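PDB 4Y0W: YeaZ from Pseudomonas aeruginosa PAO579, which probably takes part, as a partner of the threonylcarbamoyltransferase, in making the threonylcarbamoyladenosine of tRNA. Local coordinates for residues 17-22 / 32-37. Residues are numbered along the deposited sequence; the frame is centred on the assembly and turned at random.
With NA (sodium ion), chain G.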
loop_
_atom_site.group_PDB
_atom_site.type_symbol
_atom_site.label_atom_id
_atom_site.label_comp_id
_atom_site.label_asym_id
_atom_site.label_seq_id
_atom_site.Cartn_x
_atom_site.Cartn_y
_atom_site.Cartn_z
ATOM N N THR A 17 -35.431 -31.996 -8.340
ATOM C CA THR A 17 -35.370 -31.031 -9.425
ATOM C C THR A 17 -35.512 -29.637 -8.824
ATOM O O THR A 17 -35.417 -29.464 -7.604
ATOM C CB THR A 17 -36.526 -31.253 -10.434
ATOM O OG1 THR A 17 -37.775 -30.957 -9.802
ATOM C CG2 THR A 17 -36.522 -32.683 -10.953
ATOM N N GLU A 18 -35.741 -28.648 -9.683
ATOM C CA GLU A 18 -36.039 -27.275 -9.254
ATOM C C GLU A 18 -37.287 -27.189 -8.355
ATOM O O GLU A 18 -37.409 -26.281 -7.528
ATOM C CB GLU A 18 -36.215 -26.365 -10.484
ATOM C CG GLU A 18 -35.680 -24.956 -10.279
ATOM C CD GLU A 18 -35.686 -24.124 -11.547
ATOM O OE1 GLU A 18 -36.007 -24.664 -12.628
ATOM O OE2 GLU A 18 -35.370 -22.920 -11.459
ATOM N N ALA A 19 -38.200 -28.139 -8.508
ATOM C CA ALA A 19 -39.454 -28.135 -7.758
ATOM C C ALA A 19 -39.331 -28.836 -6.415
ATOM O O ALA A 19 -38.678 -29.858 -6.285
ATOM C CB ALA A 19 -40.555 -28.793 -8.569
ATOM N N CYS A 20 -39.984 -28.277 -5.418
ATOM C CA CYS A 20 -40.091 -28.923 -4.143
ATOM C C CYS A 20 -41.555 -29.199 -3.959
ATOM O O CYS A 20 -42.387 -28.306 -4.146
ATOM C CB CYS A 20 -39.557 -28.009 -3.058
ATOM S SG CYS A 20 -39.535 -28.723 -1.404
ATOM N N SER A 21 -41.895 -30.443 -3.650
ATOM C CA SER A 21 -43.289 -30.767 -3.416
ATOM C C SER A 21 -43.409 -31.786 -2.300
ATOM O O SER A 21 -42.495 -32.593 -2.048
ATOM C CB SER A 21 -43.997 -31.255 -4.701
ATOM O OG SER A 21 -43.348 -32.382 -5.285
ATOM N N VAL A 22 -44.561 -31.731 -1.646
ATOM C CA VAL A 22 -44.836 -32.544 -0.502
ATOM C C VAL A 22 -46.286 -32.993 -0.638
ATOM O O VAL A 22 -47.101 -32.232 -1.123
ATOM C CB VAL A 22 -44.591 -31.741 0.795
ATOM C CG1 VAL A 22 -45.151 -32.480 1.988
ATOM C CG2 VAL A 22 -43.094 -31.509 1.020
ATOM N N SER A 32 -51.604 -32.000 -1.549
ATOM C CA SER A 32 -50.244 -31.691 -1.970
ATOM C C SER A 32 -50.008 -30.223 -2.242
ATOM O O SER A 32 -50.902 -29.511 -2.648
ATOM C CB SER A 32 -49.859 -32.502 -3.211
ATOM O OG SER A 32 -50.843 -32.451 -4.218
ATOM N N HIS A 33 -48.775 -29.805 -1.996
ATOM C CA HIS A 33 -48.264 -28.485 -2.315
ATOM C C HIS A 33 -47.044 -28.700 -3.207
ATOM O O HIS A 33 -46.212 -29.569 -2.947
ATOM C CB HIS A 33 -47.832 -27.715 -1.047
ATOM C CG HIS A 33 -48.920 -27.554 -0.019
ATOM N ND1 HIS A 33 -48.661 -27.433 1.334
ATOM C CD2 HIS A 33 -50.271 -27.499 -0.147
ATOM C CE1 HIS A 33 -49.804 -27.301 1.990
ATOM N NE2 HIS A 33 -50.795 -27.344 1.114
ATOM N N TYR A 34 -46.952 -27.888 -4.249
ATOM C CA TYR A 34 -45.897 -27.942 -5.251
ATOM C C TYR A 34 -45.411 -26.527 -5.378
ATOM O O TYR A 34 -46.217 -25.615 -5.534
ATOM C CB TYR A 34 -46.501 -28.403 -6.583
ATOM C CG TYR A 34 -45.571 -28.548 -7.778
ATOM C CD1 TYR A 34 -45.325 -27.471 -8.641
ATOM C CD2 TYR A 34 -44.998 -29.777 -8.091
ATOM C CE1 TYR A 34 -44.515 -27.617 -9.756
ATOM C CE2 TYR A 34 -44.176 -29.930 -9.200
ATOM C CZ TYR A 34 -43.939 -28.848 -10.038
ATOM O OH TYR A 34 -43.128 -28.985 -11.152
ATOM N N GLU A 35 -44.109 -26.325 -5.302
ATOM C CA GLU A 35 -43.556 -24.978 -5.386
ATOM C C GLU A 35 -42.293 -25.081 -6.188
ATOM O O GLU A 35 -41.432 -25.900 -5.861
ATOM C CB GLU A 35 -43.280 -24.422 -3.986
ATOM C CG GLU A 35 -42.590 -23.069 -3.956
ATOM C CD GLU A 35 -42.731 -22.354 -2.621
ATOM O OE1 GLU A 35 -42.059 -22.755 -1.641
ATOM O OE2 GLU A 35 -43.501 -21.368 -2.566
ATOM N N VAL A 36 -42.202 -24.289 -7.262
ATOM C CA VAL A 36 -40.980 -24.235 -8.087
ATOM C C VAL A 36 -40.206 -22.995 -7.755
ATOM O O VAL A 36 -40.644 -21.876 -8.031
ATOM C CB VAL A 36 -41.215 -24.180 -9.609
ATOM C CG1 VAL A 36 -39.910 -24.502 -10.352
ATOM C CG2 VAL A 36 -42.323 -25.128 -10.020
ATOM N N ILE A 37 -39.034 -23.206 -7.195
ATOM C CA ILE A 37 -38.228 -22.100 -6.804
ATOM C C ILE A 37 -36.755 -22.466 -6.806
ATOM O O ILE A 37 -36.376 -23.638 -6.664
ATOM C CB ILE A 37 -38.624 -21.577 -5.408
ATOM C CG1 ILE A 37 -38.513 -22.705 -4.360
ATOM C CG2 ILE A 37 -40.005 -20.937 -5.449
ATOM C CD1 ILE A 37 -38.724 -22.239 -2.936
HETATM NA NA NA G . -38.648 -32.278 -7.519
HETATM O O HOH W 1 -41.282 -31.914 -6.831
#
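Glu35 O receives the straight hydrogen bond of Cys20 N, 2.8 Å long at 171°, and the CA-H of Ala19 also leans on this carbonyl. Glu35 N returns a bond to Cys20 O at 2.9 Å, and the antiparallel ladder repeats two residues on, where Val22 N meets His33 O at 3.0 Å and His33 N meets Val22 O. Ahead of Cys20, at the entry to the strand, the pairing weakens: Ile37 N reaches Glu18 O only weakly, at 3.5 Å.

Ala19 and Ser21, small residues on one face of the sheet, leave room for the Tyr34 ring. With CG anti to the backbone N (chi1 -179°), the ring runs along the hairpin, its CZ 3.7 Å from Ala19 CB and its CD2 3.8 Å from Ser21 CB, both methylene and methyl meeting it obliquely. His193 stacks on the same ring. The other face carries Cys20 and Val22, apolar enough to pack against Met48 and Leu52 of helix 41-56, while Glu35 beside them forms a salt bridge with Arg44.

Where strand 19-26 starts, Thr17 OG1 accepts from Ala19 N, an ST turn; the same oxygen is a ligand of the sodium ion, 2.8 Å away. Ala19 O, pointing away from strand 29-36, is a second ligand, and Asp14 and a water bonded to Ser21 OG, a hydroxyl also hydrogen-bonded to Ala194 N, add two more. The edge hairpin of this actin-like fold thus divides its backbone polar groups: Cys20 and Val22 spend their N-H and C=O on the partner strand, whereas Ala19 turns its carbonyl to the ion, whose charge is probably offset in part by Asp14.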